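Local coordinates for 70 kDa protein (Xanthomonas sp., PDB 4B2N) that is a rubber oxygenase, a diheme c-type cytochrome that acts as a dioxygenase and processively cleaves the hydrocarbon chains of natural rubber (latex), at residues V100-R105 with E337-F342; F148-P153 with G172-K177. All blocks are in the same frame, centred on the assembly; numbering follows the deposited sequence.

Contact 1: residues V100-R105 with E337-F342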
loop_
_atom_site.group_PDB
_atom_site.type_symbol
_atom_site.label_atom_id
_atom_site.label_comp_id
_atom_site.label_asym_id
_atom_site.label_seq_id
_atom_site.Cartn_x
_atom_site.Cartn_y
_atom_site.Cartn_z
ATOM N N VAL A 100 -3.250 9.353 15.909
ATOM C CA VAL A 100 -4.646 9.751 16.267
ATOM C C VAL A 100 -5.492 9.979 14.998
ATOM O O VAL A 100 -6.652 9.526 14.908
ATOM C CB VAL A 100 -4.591 11.038 17.126
ATOM C CG1 VAL A 100 -6.015 11.545 17.377
ATOM C CG2 VAL A 100 -3.935 10.758 18.507
ATOM N N ASN A 101 -4.924 10.704 14.004
ATOM C CA ASN A 101 -5.587 10.807 12.660
ATOM C C ASN A 101 -5.981 9.463 12.069
ATOM O O ASN A 101 -7.101 9.336 11.593
ATOM C CB ASN A 101 -4.701 11.543 11.671
ATOM C CG ASN A 101 -4.573 13.019 12.017
ATOM O OD1 ASN A 101 -5.341 13.553 12.838
ATOM N ND2 ASN A 101 -3.578 13.703 11.386
ATOM N N LEU A 102 -5.117 8.462 12.156
ATOM C CA LEU A 102 -5.430 7.152 11.540
ATOM C C LEU A 102 -6.597 6.456 12.292
ATOM O O LEU A 102 -7.365 5.681 11.698
ATOM C CB LEU A 102 -4.176 6.262 11.396
ATOM C CG LEU A 102 -3.129 6.741 10.413
ATOM C CD1 LEU A 102 -1.849 5.880 10.398
ATOM C CD2 LEU A 102 -3.786 6.810 9.046
ATOM N N GLU A 103 -6.670 6.723 13.607
ATOM C CA GLU A 103 -7.604 6.019 14.458
ATOM C C GLU A 103 -8.975 6.708 14.411
ATOM O O GLU A 103 -10.022 6.020 14.496
ATOM C CB GLU A 103 -7.089 5.996 15.906
ATOM C CG GLU A 103 -6.005 4.932 16.160
ATOM C CD GLU A 103 -5.516 4.972 17.583
ATOM O OE1 GLU A 103 -6.269 5.529 18.456
ATOM O OE2 GLU A 103 -4.373 4.461 17.828
ATOM N N GLU A 104 -8.988 8.043 14.317
ATOM C CA GLU A 104 -10.236 8.755 14.475
ATOM C C GLU A 104 -10.716 9.697 13.408
ATOM O O GLU A 104 -11.811 10.315 13.563
ATOM C CB GLU A 104 -10.420 9.469 15.809
ATOM C CG GLU A 104 -9.261 10.006 16.553
ATOM C CD GLU A 104 -9.712 10.708 17.848
ATOM O OE1 GLU A 104 -10.179 11.875 17.817
ATOM O OE2 GLU A 104 -9.535 10.074 18.883
ATOM N N ARG A 105 -9.950 9.860 12.338
ATOM C CA ARG A 105 -10.421 10.851 11.331
ATOM C C ARG A 105 -11.053 10.132 10.157
ATOM O O ARG A 105 -10.461 9.207 9.607
ATOM C CB ARG A 105 -9.218 11.737 10.891
ATOM C CG ARG A 105 -8.935 12.769 11.968
ATOM C CD ARG A 105 -9.907 13.958 11.795
ATOM N NE ARG A 105 -9.520 14.788 10.638
ATOM C CZ ARG A 105 -10.272 15.067 9.581
ATOM N NH1 ARG A 105 -11.508 14.575 9.476
ATOM N NH2 ARG A 105 -9.813 15.857 8.600
ATOM N N GLU A 337 1.056 15.186 6.620
ATOM C CA GLU A 337 2.466 15.290 7.063
ATOM C C GLU A 337 2.599 14.610 8.486
ATOM O O GLU A 337 3.527 13.925 8.759
ATOM C CB GLU A 337 2.831 16.806 7.188
ATOM C CG GLU A 337 2.945 17.495 5.844
ATOM C CD GLU A 337 4.199 17.101 5.046
ATOM O OE1 GLU A 337 5.025 16.231 5.451
ATOM O OE2 GLU A 337 4.405 17.720 3.973
ATOM N N ASP A 338 1.612 14.768 9.349
ATOM C CA ASP A 338 1.636 14.109 10.665
ATOM C C ASP A 338 1.446 12.584 10.506
ATOM O O ASP A 338 2.172 11.803 11.116
ATOM C CB ASP A 338 0.492 14.661 11.549
ATOM C CG ASP A 338 0.757 16.081 12.110
ATOM O OD1 ASP A 338 1.918 16.521 12.149
ATOM O OD2 ASP A 338 -0.246 16.758 12.538
ATOM N N ILE A 339 0.502 12.148 9.643
ATOM C CA ILE A 339 0.398 10.717 9.301
ATOM C C ILE A 339 1.761 10.180 8.808
ATOM O O ILE A 339 2.250 9.188 9.297
ATOM C CB ILE A 339 -0.789 10.400 8.324
ATOM C CG1 ILE A 339 -2.194 10.697 8.995
ATOM C CG2 ILE A 339 -0.561 8.981 7.742
ATOM C CD1 ILE A 339 -3.334 10.770 7.993
ATOM N N ASN A 340 2.360 10.888 7.863
ATOM C CA ASN A 340 3.635 10.499 7.289
ATOM C C ASN A 340 4.733 10.358 8.358
ATOM O O ASN A 340 5.502 9.409 8.346
ATOM C CB ASN A 340 4.078 11.487 6.212
ATOM C CG ASN A 340 5.385 11.104 5.620
ATOM O OD1 ASN A 340 6.392 11.822 5.807
ATOM N ND2 ASN A 340 5.421 9.938 4.984
ATOM N N ASN A 341 4.831 11.349 9.227
ATOM C CA ASN A 341 5.702 11.220 10.376
ATOM C C ASN A 341 5.379 10.057 11.315
ATOM O O ASN A 341 6.273 9.448 11.786
ATOM C CB ASN A 341 5.766 12.502 11.153
ATOM C CG ASN A 341 6.541 13.565 10.416
ATOM O OD1 ASN A 341 7.464 13.250 9.614
ATOM N ND2 ASN A 341 6.144 14.808 10.604
ATOM N N PHE A 342 4.108 9.766 11.608
ATOM C CA PHE A 342 3.835 8.553 12.338
ATOM C C PHE A 342 4.412 7.343 11.539
ATOM O O PHE A 342 5.096 6.489 12.104
ATOM C CB PHE A 342 2.308 8.382 12.563
ATOM C CG PHE A 342 1.960 7.085 13.234
ATOM C CD1 PHE A 342 2.576 6.736 14.452
ATOM C CD2 PHE A 342 1.011 6.245 12.668
ATOM C CE1 PHE A 342 2.235 5.518 15.056
ATOM C CE2 PHE A 342 0.623 5.061 13.280
ATOM C CZ PHE A 342 1.279 4.696 14.464
HETATM O O HOH W 1 -2.759 16.283 12.373
#
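Asp338 OD2 is held by two partners: a water that donates to it at 2.6 Å and Arg97, which forms a salt bridge with it. The same water accepts from Asn101 ND2 at 2.9 Å, so amide and carboxylate meet through one molecule, with their planes turned 32° apart. The bridge ties together two helices, 88-104 and 333-345, in a helix-helix crossing: the short segments pass each other steeply, at a signed angle of -106°, with axes 9.9 Å apart. Ser94, like Arg97 on helix 88-104, bonds to OD1, so both carboxylate oxygens are tied to that one helix; the nearby arginine probably favours the ionised form. Next to the water bridge the contact turns apolar. Ile339 lies against Asn101, its CG1 resting 3.8 Å from Asn101 CB. CG1 anti to the carbonyl carbon (chi1 -65°) and an extended chain bring Ile339 CD1 to both residues of the opposing helix, 4.0 Å from Asn101 CB and 4.1 Å from Leu102 CD2. Ile339 also touches a heme c and belongs to its pocket, while Leu102 packs near Cys191, a covalent attachment point of heme c. The crossing therefore forms part of the protein wall beside a heme. Phe342, one turn on from Asp338, is also met edge-to-face by Trp209. Across the contact, Leu102 CD1 comes up to the rim of the Phe342 ring, close to its plane, 3.7 Å from CD2 and 3.9 Å from CE2.

Contact 2: residues F148-P153 with G172-K177; sequences FRNPYP and GLIQGK
The touching parts of 148-153 and 172-177 run at 52° to each other, with CA atoms 6.8 Å apart for Asn150 and Ile174 and 5.9 Å apart for Tyr152 and Gln175. They hold two short strands of different sheets: 151-152 pairs antiparallel with 167-168, while 173-174 is an outer strand of an antiparallel three-stranded sheet. A side chain and a water, instead of a backbone ladder, join them. Gln175 NE2 donates to Pro151 O at 2.9 Å, in a somewhat bent bond whose donor sits well above the carbonyl plane, 53° out of it. A water donates to the same Pro151 O at 2.8 Å and accepts from Gln175 N at 3.0 Å, so the carbonyl receives two bonds that both lead back to one glutamine. Gln175 gets there with CG opposite its backbone nitrogen (chi1 167°) and the rest of the chain extended. Its amide is further pinned by Gly185 N, which donates to OE1, and by Gly164 O, which accepts from NE2; these partners fix which way round the buried amide faces. Pro153 CD sits above the plane of the Gln175 amide, 3.5 Å from OE1 and 3.7 Å from NE2. At the other end of the contact the Asn150 side chain is set against the backbone of 173-174, its CG 3.7 Å from Leu173 O. Beyond the two segments, Tyr152 and Gln175 both pack on Ile187 of strand 186-189, the strand to which Ile174 is paired through Gly188. Helix 114-118 packs here too, Ala114 against Pro153 and Tyr117 against Leu173; Tyr117 also meets the Tyr152 ring edge-to-face, and His118 ND1 hydrogen-bonds to Tyr152 OH.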
loop_
_atom_site.group_PDB
_atom_site.type_symbol
_atom_site.label_atom_id
_atom_site.label_comp_id
_atom_site.label_asym_id
_atom_site.label_seq_id
_atom_site.Cartn_x
_atom_site.Cartn_y
_atom_site.Cartn_z
ATOM N N PHE A 148 -7.856 -0.402 19.356
ATOM C CA PHE A 148 -8.277 0.804 19.986
ATOM C C PHE A 148 -9.815 0.813 19.954
ATOM O O PHE A 148 -10.434 -0.005 19.246
ATOM C CB PHE A 148 -7.747 2.060 19.302
ATOM C CG PHE A 148 -7.906 2.050 17.807
ATOM C CD1 PHE A 148 -6.858 1.536 16.985
ATOM C CD2 PHE A 148 -9.036 2.599 17.214
ATOM C CE1 PHE A 148 -7.002 1.533 15.569
ATOM C CE2 PHE A 148 -9.183 2.595 15.791
ATOM C CZ PHE A 148 -8.184 2.033 15.006
ATOM N N ARG A 149 -10.378 1.746 20.694
ATOM C CA ARG A 149 -11.858 1.893 20.747
ATOM C C ARG A 149 -12.184 2.598 19.409
ATOM O O ARG A 149 -11.561 3.632 19.060
ATOM C CB ARG A 149 -12.266 2.751 21.942
ATOM C CG ARG A 149 -13.756 3.024 22.025
ATOM C CD ARG A 149 -14.014 3.995 23.159
ATOM N NE ARG A 149 -15.375 4.322 23.009
ATOM C CZ ARG A 149 -15.795 5.457 22.500
ATOM N NH1 ARG A 149 -14.935 6.439 22.197
ATOM N NH2 ARG A 149 -17.101 5.587 22.393
ATOM N N ASN A 150 -13.087 1.987 18.641
ATOM C CA ASN A 150 -13.316 2.389 17.244
ATOM C C ASN A 150 -14.833 2.463 17.131
ATOM O O ASN A 150 -15.473 1.559 16.671
ATOM C CB ASN A 150 -12.715 1.307 16.358
ATOM C CG ASN A 150 -12.763 1.686 14.844
ATOM O OD1 ASN A 150 -12.634 0.778 13.966
ATOM N ND2 ASN A 150 -13.007 2.934 14.531
ATOM N N PRO A 151 -15.438 3.550 17.616
ATOM C CA PRO A 151 -16.901 3.467 17.920
ATOM C C PRO A 151 -17.835 3.790 16.740
ATOM O O PRO A 151 -17.457 4.497 15.779
ATOM C CB PRO A 151 -17.052 4.518 19.048
ATOM C CG PRO A 151 -16.071 5.582 18.683
ATOM C CD PRO A 151 -14.849 4.822 18.098
ATOM N N TYR A 152 -19.076 3.309 16.831
ATOM C CA TYR A 152 -20.115 3.775 15.896
ATOM C C TYR A 152 -21.427 3.801 16.684
ATOM O O TYR A 152 -21.526 3.097 17.677
ATOM C CB TYR A 152 -20.225 2.847 14.687
ATOM C CG TYR A 152 -20.967 1.544 14.908
ATOM C CD1 TYR A 152 -22.406 1.490 14.677
ATOM C CD2 TYR A 152 -20.283 0.381 15.304
ATOM C CE1 TYR A 152 -23.104 0.277 14.832
ATOM C CE2 TYR A 152 -20.981 -0.809 15.434
ATOM C CZ TYR A 152 -22.368 -0.841 15.181
ATOM O OH TYR A 152 -23.078 -1.986 15.287
ATOM N N PRO A 153 -22.397 4.668 16.270
ATOM C CA PRO A 153 -23.601 4.746 17.123
ATOM C C PRO A 153 -24.627 3.663 16.749
ATOM O O PRO A 153 -24.912 3.437 15.555
ATOM C CB PRO A 153 -24.175 6.143 16.761
ATOM C CG PRO A 153 -23.789 6.299 15.302
ATOM C CD PRO A 153 -22.386 5.733 15.235
ATOM N N GLY A 172 -9.951 -1.116 10.333
ATOM C CA GLY A 172 -10.225 -1.170 8.867
ATOM C C GLY A 172 -11.505 -0.512 8.443
ATOM O O GLY A 172 -11.670 -0.150 7.275
ATOM N N LEU A 173 -12.431 -0.395 9.375
ATOM C CA LEU A 173 -13.623 0.438 9.119
ATOM C C LEU A 173 -13.512 1.561 10.124
ATOM O O LEU A 173 -12.859 1.417 11.197
ATOM C CB LEU A 173 -14.971 -0.267 9.376
ATOM C CG LEU A 173 -15.276 -1.459 8.431
ATOM C CD1 LEU A 173 -16.553 -2.228 8.784
ATOM C CD2 LEU A 173 -15.263 -1.070 6.935
ATOM N N ILE A 174 -14.216 2.665 9.801
ATOM C CA ILE A 174 -14.185 3.800 10.686
ATOM C C ILE A 174 -15.475 4.586 10.576
ATOM O O ILE A 174 -16.058 4.711 9.490
ATOM C CB ILE A 174 -12.904 4.701 10.407
ATOM C CG1 ILE A 174 -12.668 5.679 11.571
ATOM C CG2 ILE A 174 -13.026 5.433 9.032
ATOM C CD1 ILE A 174 -11.399 6.562 11.454
ATOM N N GLN A 175 -15.915 5.105 11.711
ATOM C CA GLN A 175 -16.820 6.220 11.689
ATOM C C GLN A 175 -15.995 7.534 11.793
ATOM O O GLN A 175 -15.991 8.333 10.853
ATOM C CB GLN A 175 -17.864 6.155 12.828
ATOM C CG GLN A 175 -18.627 7.470 13.004
ATOM C CD GLN A 175 -19.363 7.658 14.330
ATOM O OE1 GLN A 175 -20.287 8.446 14.377
ATOM N NE2 GLN A 175 -18.928 6.972 15.395
ATOM N N GLY A 176 -15.311 7.720 12.935
ATOM C CA GLY A 176 -14.402 8.786 13.088
ATOM C C GLY A 176 -15.043 10.151 13.098
ATOM O O GLY A 176 -16.264 10.266 13.212
ATOM N N LYS A 177 -14.216 11.166 12.909
ATOM C CA LYS A 177 -14.660 12.580 12.991
ATOM C C LYS A 177 -14.414 13.288 11.679
ATOM O O LYS A 177 -13.396 13.025 11.016
ATOM C CB LYS A 177 -13.907 13.279 14.091
ATOM C CG LYS A 177 -14.135 12.640 15.442
ATOM C CD LYS A 177 -13.225 13.269 16.470
ATOM C CE LYS A 177 -13.763 13.127 17.877
ATOM N NZ LYS A 177 -12.567 13.185 18.758
HETATM O O HOH W 2 -15.009 5.085 14.609
#

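How the contacts relate
Both contacts are buried, but contact 1 is a crossing of two helices beside a heme, whereas contact 2 joins two short strands of separate sheets farther from the chain's centre. Contact 1 is mainly apolar with one water-bridged polar margin; contact 2 relies on a glutamine amide, a backbone carbonyl and a water. Along the chain, contact 2 is nested inside the loop closed by contact 1, and the two centres lie about 14 Å apart. They meet where helix 88-104 ends: Glu104 forms a salt bridge with Lys177, Arg105 NH1 probably bonds to Lys177 O, and Ile174 CD1 packs against the carbonyl oxygens of Glu103 and Arg105.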